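Local coordinates for GrgF (Penicillium sp. sh18, PDB 6LZH), which acts as a polyketide transferase in the biosynthesis of gregatin A, probably joining two polyketide chains by a Claisen-type condensation, at residues Asp93-Thr96 and Trp97-Asn101; Pro147-Arg150 and Gln151-Glu155; Gln248-Cys251 and Phe252-Met255. All coordinates share one frame; numbering follows the deposited sequence.

Overall arrangement
The three contacts are local arrangements on three helices of one alpha/beta hydrolase chain. Contact 1 lies toward the C-terminal end of helix 84-99, contact 2 opens helix 150-165 and contact 3 closes helix 245-254. None touches another. The centres of contacts 1 and 2 are about 39 Å apart, on opposite sides of the chain's centre, yet both meet the second subunit. Contact 3 lies nearest the probable active site: the side chain of Gln248 is about 3 Å from that of Asp240 and about 5 Å from that of His269. The side chains of Pro147 in contact 2 and Leu249 in contact 3 are each about 10 to 11 Å from a bound sodium ion.

Contact 1 of 3, residues Asp93-Thr96 and Trp97-Asn101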
loop_
_atom_site.group_PDB
_atom_site.type_symbol
_atom_site.label_atom_id
_atom_site.label_comp_id
_atom_site.label_asym_id
_atom_site.label_seq_id
_atom_site.Cartn_x
_atom_site.Cartn_y
_atom_site.Cartn_z
ATOM N N ASP A 93 16.087 -1.713 0.374
ATOM C CA ASP A 93 16.998 -2.579 1.117
ATOM C C ASP A 93 18.117 -3.080 0.213
ATOM O O ASP A 93 19.266 -3.233 0.654
ATOM C CB ASP A 93 16.222 -3.753 1.734
ATOM C CG ASP A 93 15.207 -3.296 2.770
ATOM O OD1 ASP A 93 15.389 -2.175 3.296
ATOM O OD2 ASP A 93 14.226 -4.050 3.046
ATOM N N ALA A 94 17.807 -3.311 -1.059
ATOM C CA ALA A 94 18.844 -3.702 -2.009
ATOM C C ALA A 94 19.866 -2.585 -2.202
ATOM O O ALA A 94 21.075 -2.843 -2.230
ATOM C CB ALA A 94 18.200 -4.095 -3.342
ATOM N N VAL A 95 19.401 -1.334 -2.318
ATOM C CA VAL A 95 20.321 -0.202 -2.446
ATOM C C VAL A 95 21.229 -0.121 -1.216
ATOM O O VAL A 95 22.448 0.051 -1.335
ATOM C CB VAL A 95 19.531 1.106 -2.662
ATOM C CG1 VAL A 95 20.400 2.343 -2.356
ATOM C CG2 VAL A 95 18.938 1.177 -4.072
ATOM N N THR A 96 20.646 -0.258 -0.021
ATOM C CA THR A 96 21.420 -0.268 1.226
ATOM C C THR A 96 22.516 -1.322 1.187
ATOM O O THR A 96 23.677 -1.038 1.500
ATOM C CB THR A 96 20.484 -0.528 2.409
ATOM O OG1 THR A 96 19.549 0.546 2.507
ATOM C CG2 THR A 96 21.264 -0.671 3.721
ATOM N N TRP A 97 22.149 -2.550 0.827
ATOM C CA TRP A 97 23.121 -3.632 0.678
ATOM C C TRP A 97 24.198 -3.280 -0.345
ATOM O O TRP A 97 25.402 -3.432 -0.086
ATOM C CB TRP A 97 22.382 -4.907 0.261
ATOM C CG TRP A 97 23.246 -6.085 0.029
ATOM C CD1 TRP A 97 23.765 -6.920 0.977
ATOM C CD2 TRP A 97 23.687 -6.589 -1.240
ATOM N NE1 TRP A 97 24.514 -7.914 0.370
ATOM C CE2 TRP A 97 24.477 -7.729 -0.988
ATOM C CE3 TRP A 97 23.486 -6.185 -2.563
ATOM C CZ2 TRP A 97 25.072 -8.464 -2.010
ATOM C CZ3 TRP A 97 24.074 -6.918 -3.582
ATOM C CH2 TRP A 97 24.857 -8.047 -3.299
ATOM N N PHE A 98 23.779 -2.817 -1.528
ATOM C CA PHE A 98 24.712 -2.656 -2.637
ATOM C C PHE A 98 25.775 -1.617 -2.333
ATOM O O PHE A 98 26.933 -1.776 -2.744
ATOM C CB PHE A 98 23.953 -2.269 -3.917
ATOM C CG PHE A 98 24.609 -2.770 -5.160
ATOM C CD1 PHE A 98 25.822 -3.424 -5.047
ATOM C CD2 PHE A 98 24.032 -2.639 -6.408
ATOM C CE1 PHE A 98 26.462 -3.925 -6.136
ATOM C CE2 PHE A 98 24.692 -3.156 -7.540
ATOM C CZ PHE A 98 25.909 -3.791 -7.378
ATOM N N LYS A 99 25.397 -0.569 -1.597
ATOM C CA LYS A 99 26.325 0.499 -1.264
ATOM C C LYS A 99 27.570 -0.011 -0.542
ATOM O O LYS A 99 28.628 0.631 -0.601
ATOM C CB LYS A 99 25.610 1.541 -0.409
ATOM C CG LYS A 99 24.892 2.607 -1.216
ATOM C CD LYS A 99 23.884 3.357 -0.381
ATOM C CE LYS A 99 24.474 3.846 0.925
ATOM N NZ LYS A 99 23.707 5.017 1.441
ATOM N N GLU A 100 27.473 -1.153 0.145
ATOM C CA GLU A 100 28.628 -1.679 0.862
ATOM C C GLU A 100 29.606 -2.416 -0.043
ATOM O O GLU A 100 30.695 -2.782 0.414
ATOM C CB GLU A 100 28.168 -2.598 1.996
ATOM C CG GLU A 100 27.405 -1.867 3.088
ATOM C CD GLU A 100 28.279 -0.870 3.860
ATOM O OE1 GLU A 100 29.215 -1.312 4.573
ATOM O OE2 GLU A 100 28.020 0.353 3.766
ATOM N N ASN A 101 29.272 -2.620 -1.303
ATOM C CA ASN A 101 30.216 -3.286 -2.193
ATOM C C ASN A 101 31.278 -2.288 -2.654
ATOM O O ASN A 101 30.931 -1.227 -3.185
ATOM C CB ASN A 101 29.483 -3.890 -3.391
ATOM C CG ASN A 101 30.322 -4.896 -4.152
ATOM O OD1 ASN A 101 31.430 -4.594 -4.602
ATOM N ND2 ASN A 101 29.791 -6.101 -4.311
#
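The Val95 torsion sets CG1 opposite the backbone N (chi1 162°), and Lys99 is extended at chi2 (163°), which carries its CD to that methyl one turn back. Val95 CG1 lies 4.1 Å from Lys99 CD, and the two side chains meet obliquely. Lys99 CG also rests against the backbone, 3.5 Å from Val95 O. The helix backbone itself puts Trp97 CB 3.5 Å from Ala94 O. That oxygen lies near the ring plane at the indole edge, 4.1 Å from Trp97 CE3.

Three helical bonds hold the turn. Trp97 N gives to Asp93 O at 3.0 Å. Phe98 N gives likewise to Ala94 O, and Lys99 N to Val95 O. Ala94, Val95 and Phe98 pack on strand 32-38 and Trp97 meets the ring of Phe13, so this part of helix 84-99 is laid on the central sheet. Thr96 OG1 bonds to His92 O and Arg130 NH1. Asp93 OD2 takes Leu16 N and a salt bridge from Arg161 of the second subunit. The chemistry thus divides: the backbone holds the turn together, while the apolar groups and the polar ends of Asp93 and Thr96 join it to the sheet, nearby loops and the dimer partner.

Contact 2 of 3, residues Pro147-Arg150 and Gln151-Glu155; sequences PERR and QPILE
Over one face of the Arg150 guanidinium, at some distance, lies the Gln151 amide, nearly parallel (planes 9° apart). At the guanidinium edge sit Glu148 OE2, in plane, and Leu154 CD1. The Arg149 guanidinium is met at its edge by Pro152 CD and Ile153 CG1, while Pro152 CG comes in obliquely, 3.4 Å from Arg149 NH2. This NH2 is buried and has no polar partner in the model.

Arg150 places CG between its backbone N and carbonyl carbon (chi1 89°), then runs extended back along the preceding loop. There Arg150 NH2 bonds to Pro147 O at 2.7 Å, from above the carbonyl plane. The same NH2 makes a salt bridge to Glu148 OE2 at 3.1 Å, weak as a hydrogen bond. This starts helix 150-165, in the region where alpha/beta hydrolases often carry a lid. Pro152 suits a first turn, since its N needs no acceptor. With an alanine in place of Gln151, a gap would probably open beside the Arg150 guanidinium face and the Glu148 carbonyl would lose the amide.

Leu154 N donates to Arg150 O at 3.0 Å, and Leu154 CD1 packs on Arg150 CG. Arg150 NH1 reaches Tyr226 O of the second subunit weakly.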
loop_
_atom_site.group_PDB
_atom_site.type_symbol
_atom_site.label_atom_id
_atom_site.label_comp_id
_atom_site.label_asym_id
_atom_site.label_seq_id
_atom_site.Cartn_x
_atom_site.Cartn_y
_atom_site.Cartn_z
ATOM N N PRO A 147 -13.131 -2.994 -13.906
ATOM C CA PRO A 147 -13.469 -2.837 -12.480
ATOM C C PRO A 147 -14.823 -3.408 -12.104
ATOM O O PRO A 147 -15.121 -3.489 -10.905
ATOM C CB PRO A 147 -13.434 -1.314 -12.265
ATOM C CG PRO A 147 -12.712 -0.759 -13.454
ATOM C CD PRO A 147 -13.019 -1.694 -14.588
ATOM N N GLU A 148 -15.645 -3.805 -13.074
ATOM C CA GLU A 148 -16.921 -4.450 -12.793
ATOM C C GLU A 148 -16.821 -5.970 -12.766
ATOM O O GLU A 148 -17.852 -6.644 -12.634
ATOM C CB GLU A 148 -17.969 -4.004 -13.816
ATOM C CG GLU A 148 -18.366 -2.533 -13.688
ATOM C CD GLU A 148 -18.605 -2.100 -12.244
ATOM O OE1 GLU A 148 -19.751 -2.241 -11.759
ATOM O OE2 GLU A 148 -17.652 -1.607 -11.597
ATOM N N ARG A 149 -15.615 -6.528 -12.902
ATOM C CA ARG A 149 -15.336 -7.894 -12.471
ATOM C C ARG A 149 -14.356 -7.911 -11.300
ATOM O O ARG A 149 -13.728 -8.938 -11.026
ATOM C CB ARG A 149 -14.811 -8.745 -13.629
ATOM C CG ARG A 149 -15.832 -9.761 -14.171
ATOM C CD ARG A 149 -15.822 -11.086 -13.394
ATOM N NE ARG A 149 -14.650 -11.925 -13.663
ATOM C CZ ARG A 149 -13.736 -12.256 -12.749
ATOM N NH1 ARG A 149 -12.705 -13.022 -13.075
ATOM N NH2 ARG A 149 -13.845 -11.804 -11.504
ATOM N N ARG A 150 -14.209 -6.777 -10.610
ATOM C CA ARG A 150 -13.421 -6.748 -9.385
ATOM C C ARG A 150 -14.115 -7.496 -8.254
ATOM O O ARG A 150 -13.447 -8.003 -7.348
ATOM C CB ARG A 150 -13.163 -5.301 -8.962
ATOM C CG ARG A 150 -14.258 -4.761 -8.051
ATOM C CD ARG A 150 -14.051 -3.318 -7.604
ATOM N NE ARG A 150 -15.259 -2.847 -6.932
ATOM C CZ ARG A 150 -16.321 -2.346 -7.562
ATOM N NH1 ARG A 150 -17.381 -1.967 -6.862
ATOM N NH2 ARG A 150 -16.322 -2.209 -8.887
ATOM N N GLN A 151 -15.448 -7.560 -8.282
ATOM C CA GLN A 151 -16.200 -8.063 -7.136
ATOM C C GLN A 151 -15.899 -9.521 -6.831
ATOM O O GLN A 151 -15.637 -9.840 -5.657
ATOM C CB GLN A 151 -17.698 -7.843 -7.367
ATOM C CG GLN A 151 -18.071 -6.398 -7.662
ATOM C CD GLN A 151 -18.185 -6.111 -9.155
ATOM O OE1 GLN A 151 -17.213 -6.245 -9.906
ATOM N NE2 GLN A 151 -19.381 -5.719 -9.591
ATOM N N PRO A 152 -15.918 -10.446 -7.799
ATOM C CA PRO A 152 -15.605 -11.839 -7.450
ATOM C C PRO A 152 -14.227 -12.002 -6.840
ATOM O O PRO A 152 -14.092 -12.721 -5.848
ATOM C CB PRO A 152 -15.729 -12.574 -8.797
ATOM C CG PRO A 152 -16.618 -11.714 -9.613
ATOM C CD PRO A 152 -16.250 -10.318 -9.229
ATOM N N ILE A 153 -13.196 -11.347 -7.382
ATOM C CA ILE A 153 -11.864 -11.597 -6.843
ATOM C C ILE A 153 -11.726 -10.995 -5.449
ATOM O O ILE A 153 -11.060 -11.569 -4.583
ATOM C CB ILE A 153 -10.780 -11.086 -7.808
ATOM C CG1 ILE A 153 -10.915 -11.776 -9.164
ATOM C CG2 ILE A 153 -9.387 -11.396 -7.268
ATOM C CD1 ILE A 153 -9.950 -11.254 -10.201
ATOM N N LEU A 154 -12.376 -9.857 -5.189
ATOM C CA LEU A 154 -12.352 -9.305 -3.836
ATOM C C LEU A 154 -13.043 -10.242 -2.846
ATOM O O LEU A 154 -12.571 -10.421 -1.714
ATOM C CB LEU A 154 -12.990 -7.914 -3.824
ATOM C CG LEU A 154 -12.125 -6.782 -4.401
ATOM C CD1 LEU A 154 -12.896 -5.451 -4.416
ATOM C CD2 LEU A 154 -10.838 -6.642 -3.584
ATOM N N GLU A 155 -14.151 -10.874 -3.260
ATOM C CA GLU A 155 -14.813 -11.843 -2.384
ATOM C C GLU A 155 -13.902 -13.038 -2.118
ATOM O O GLU A 155 -13.818 -13.526 -0.981
ATOM C CB GLU A 155 -16.138 -12.298 -3.011
ATOM C CG GLU A 155 -17.101 -12.997 -2.076
ATOM C CD GLU A 155 -16.666 -14.415 -1.718
ATOM O OE1 GLU A 155 -16.217 -15.173 -2.612
ATOM O OE2 GLU A 155 -16.769 -14.763 -0.535
#

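Contact 3 of 3, residues Gln248-Cys251 and Phe252-Met255; sequences QLNC and FEHM
The His254 imidazole folds back beside the last turn of its helix and brings its edge to the carbonyl of Asn250. Its first torsion (chi1 -78°) swings the ring back along the helix, and the second (chi2 84°) turns ND1 to that oxygen. The bond from His254 ND1 to Asn250 O is 2.8 Å long and nearly straight, 170° at the hydrogen. The oxygen lies in the ring plane, but the donor stands well above the carbonyl plane. His254 N reaches the same Asn250 O at 3.1 Å from the opposite face. Asn250 O thus accepts two bonds from His254. The ND1 bond restrains the ring's rotation and fits a proton on ND1.

The Glu253 side chain leans on the preceding turn, with its CG 3.1 Å from Leu249 O. Its carboxylate passes obliquely by the Asn250 amide.

Toward Met255 the helical bonds fade. The bonds that Cys251 O receives from Met255 N, at 3.2 Å, and from His254 N, at 3.0 Å, are both weak. Met255 is the first residue to leave helical geometry. Its SD makes a loose apolar contact with Cys251 SG, 4.4 Å away. Lys259 NZ takes up Phe252 O and Met255 O, and Lys259 makes a cation-pi contact with the Phe252 ring.

Further back, Gln248 bonds to Cys243 O and Thr236 OG1, and weakly to Asp240, a probable active-site residue. Helix 245-254 is the connection of the beta-alpha-beta unit between strands 232-237 and 259-264, beside the probable Cys115-His269-Asp240 triad of this alpha/beta hydrolase fold.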
loop_
_atom_site.group_PDB
_atom_site.type_symbol
_atom_site.label_atom_id
_atom_site.label_comp_id
_atom_site.label_asym_id
_atom_site.label_seq_id
_atom_site.Cartn_x
_atom_site.Cartn_y
_atom_site.Cartn_z
ATOM N N GLN A 248 1.470 3.225 -20.597
ATOM C CA GLN A 248 2.860 3.612 -20.321
ATOM C C GLN A 248 3.082 5.100 -20.585
ATOM O O GLN A 248 3.752 5.791 -19.803
ATOM C CB GLN A 248 3.833 2.781 -21.174
ATOM C CG GLN A 248 3.765 1.253 -20.975
ATOM C CD GLN A 248 4.723 0.493 -21.900
ATOM O OE1 GLN A 248 5.882 0.893 -22.085
ATOM N NE2 GLN A 248 4.240 -0.616 -22.487
ATOM N N LEU A 249 2.524 5.620 -21.682
ATOM C CA LEU A 249 2.710 7.036 -21.993
ATOM C C LEU A 249 1.941 7.909 -21.018
ATOM O O LEU A 249 2.397 9.003 -20.667
ATOM C CB LEU A 249 2.271 7.324 -23.428
ATOM C CG LEU A 249 3.154 6.598 -24.459
ATOM C CD1 LEU A 249 2.810 7.011 -25.883
ATOM C CD2 LEU A 249 4.637 6.836 -24.153
ATOM N N ASN A 250 0.795 7.421 -20.545
ATOM C CA ASN A 250 0.072 8.117 -19.488
ATOM C C ASN A 250 0.940 8.250 -18.244
ATOM O O ASN A 250 1.037 9.329 -17.649
ATOM C CB ASN A 250 -1.232 7.370 -19.185
ATOM C CG ASN A 250 -2.326 7.672 -20.217
ATOM O OD1 ASN A 250 -2.217 8.645 -20.974
ATOM N ND2 ASN A 250 -3.384 6.857 -20.246
ATOM N N CYS A 251 1.618 7.171 -17.864
ATOM C CA CYS A 251 2.536 7.250 -16.734
ATOM C C CYS A 251 3.653 8.261 -17.006
ATOM O O CYS A 251 3.960 9.113 -16.156
ATOM C CB CYS A 251 3.092 5.859 -16.431
ATOM S SG CYS A 251 4.134 5.784 -14.945
ATOM N N PHE A 252 4.270 8.186 -18.192
ATOM C CA PHE A 252 5.306 9.160 -18.542
ATOM C C PHE A 252 4.774 10.587 -18.451
ATOM O O PHE A 252 5.472 11.488 -17.973
ATOM C CB PHE A 252 5.858 8.896 -19.944
ATOM C CG PHE A 252 7.102 9.704 -20.271
ATOM C CD1 PHE A 252 8.345 9.282 -19.818
ATOM C CD2 PHE A 252 7.028 10.881 -21.008
ATOM C CE1 PHE A 252 9.491 10.011 -20.075
ATOM C CE2 PHE A 252 8.199 11.632 -21.296
ATOM C CZ PHE A 252 9.425 11.188 -20.813
ATOM N N GLU A 253 3.534 10.806 -18.890
ATOM C CA GLU A 253 2.985 12.155 -18.857
ATOM C C GLU A 253 2.835 12.662 -17.428
ATOM O O GLU A 253 3.010 13.858 -17.178
ATOM C CB GLU A 253 1.658 12.193 -19.616
ATOM C CG GLU A 253 1.875 12.039 -21.122
ATOM C CD GLU A 253 0.611 12.127 -21.950
ATOM O OE1 GLU A 253 0.036 13.231 -22.044
ATOM O OE2 GLU A 253 0.208 11.095 -22.527
ATOM N N HIS A 254 2.573 11.763 -16.467
ATOM C CA HIS A 254 2.448 12.148 -15.061
ATOM C C HIS A 254 3.791 12.413 -14.393
ATOM O O HIS A 254 3.830 13.050 -13.335
ATOM C CB HIS A 254 1.703 11.063 -14.277
ATOM C CG HIS A 254 0.222 11.096 -14.472
ATOM N ND1 HIS A 254 -0.402 10.487 -15.537
ATOM C CD2 HIS A 254 -0.761 11.669 -13.737
ATOM C CE1 HIS A 254 -1.708 10.678 -15.448
ATOM N NE2 HIS A 254 -1.951 11.395 -14.365
ATOM N N MET A 255 4.890 11.949 -14.980
ATOM C CA MET A 255 6.192 12.208 -14.394
ATOM C C MET A 255 6.660 13.641 -14.688
ATOM O O MET A 255 6.239 14.285 -15.656
ATOM C CB MET A 255 7.217 11.191 -14.917
ATOM C CG MET A 255 6.886 9.757 -14.481
ATOM S SD MET A 255 7.614 8.484 -15.537
ATOM C CE MET A 255 9.357 8.782 -15.300
#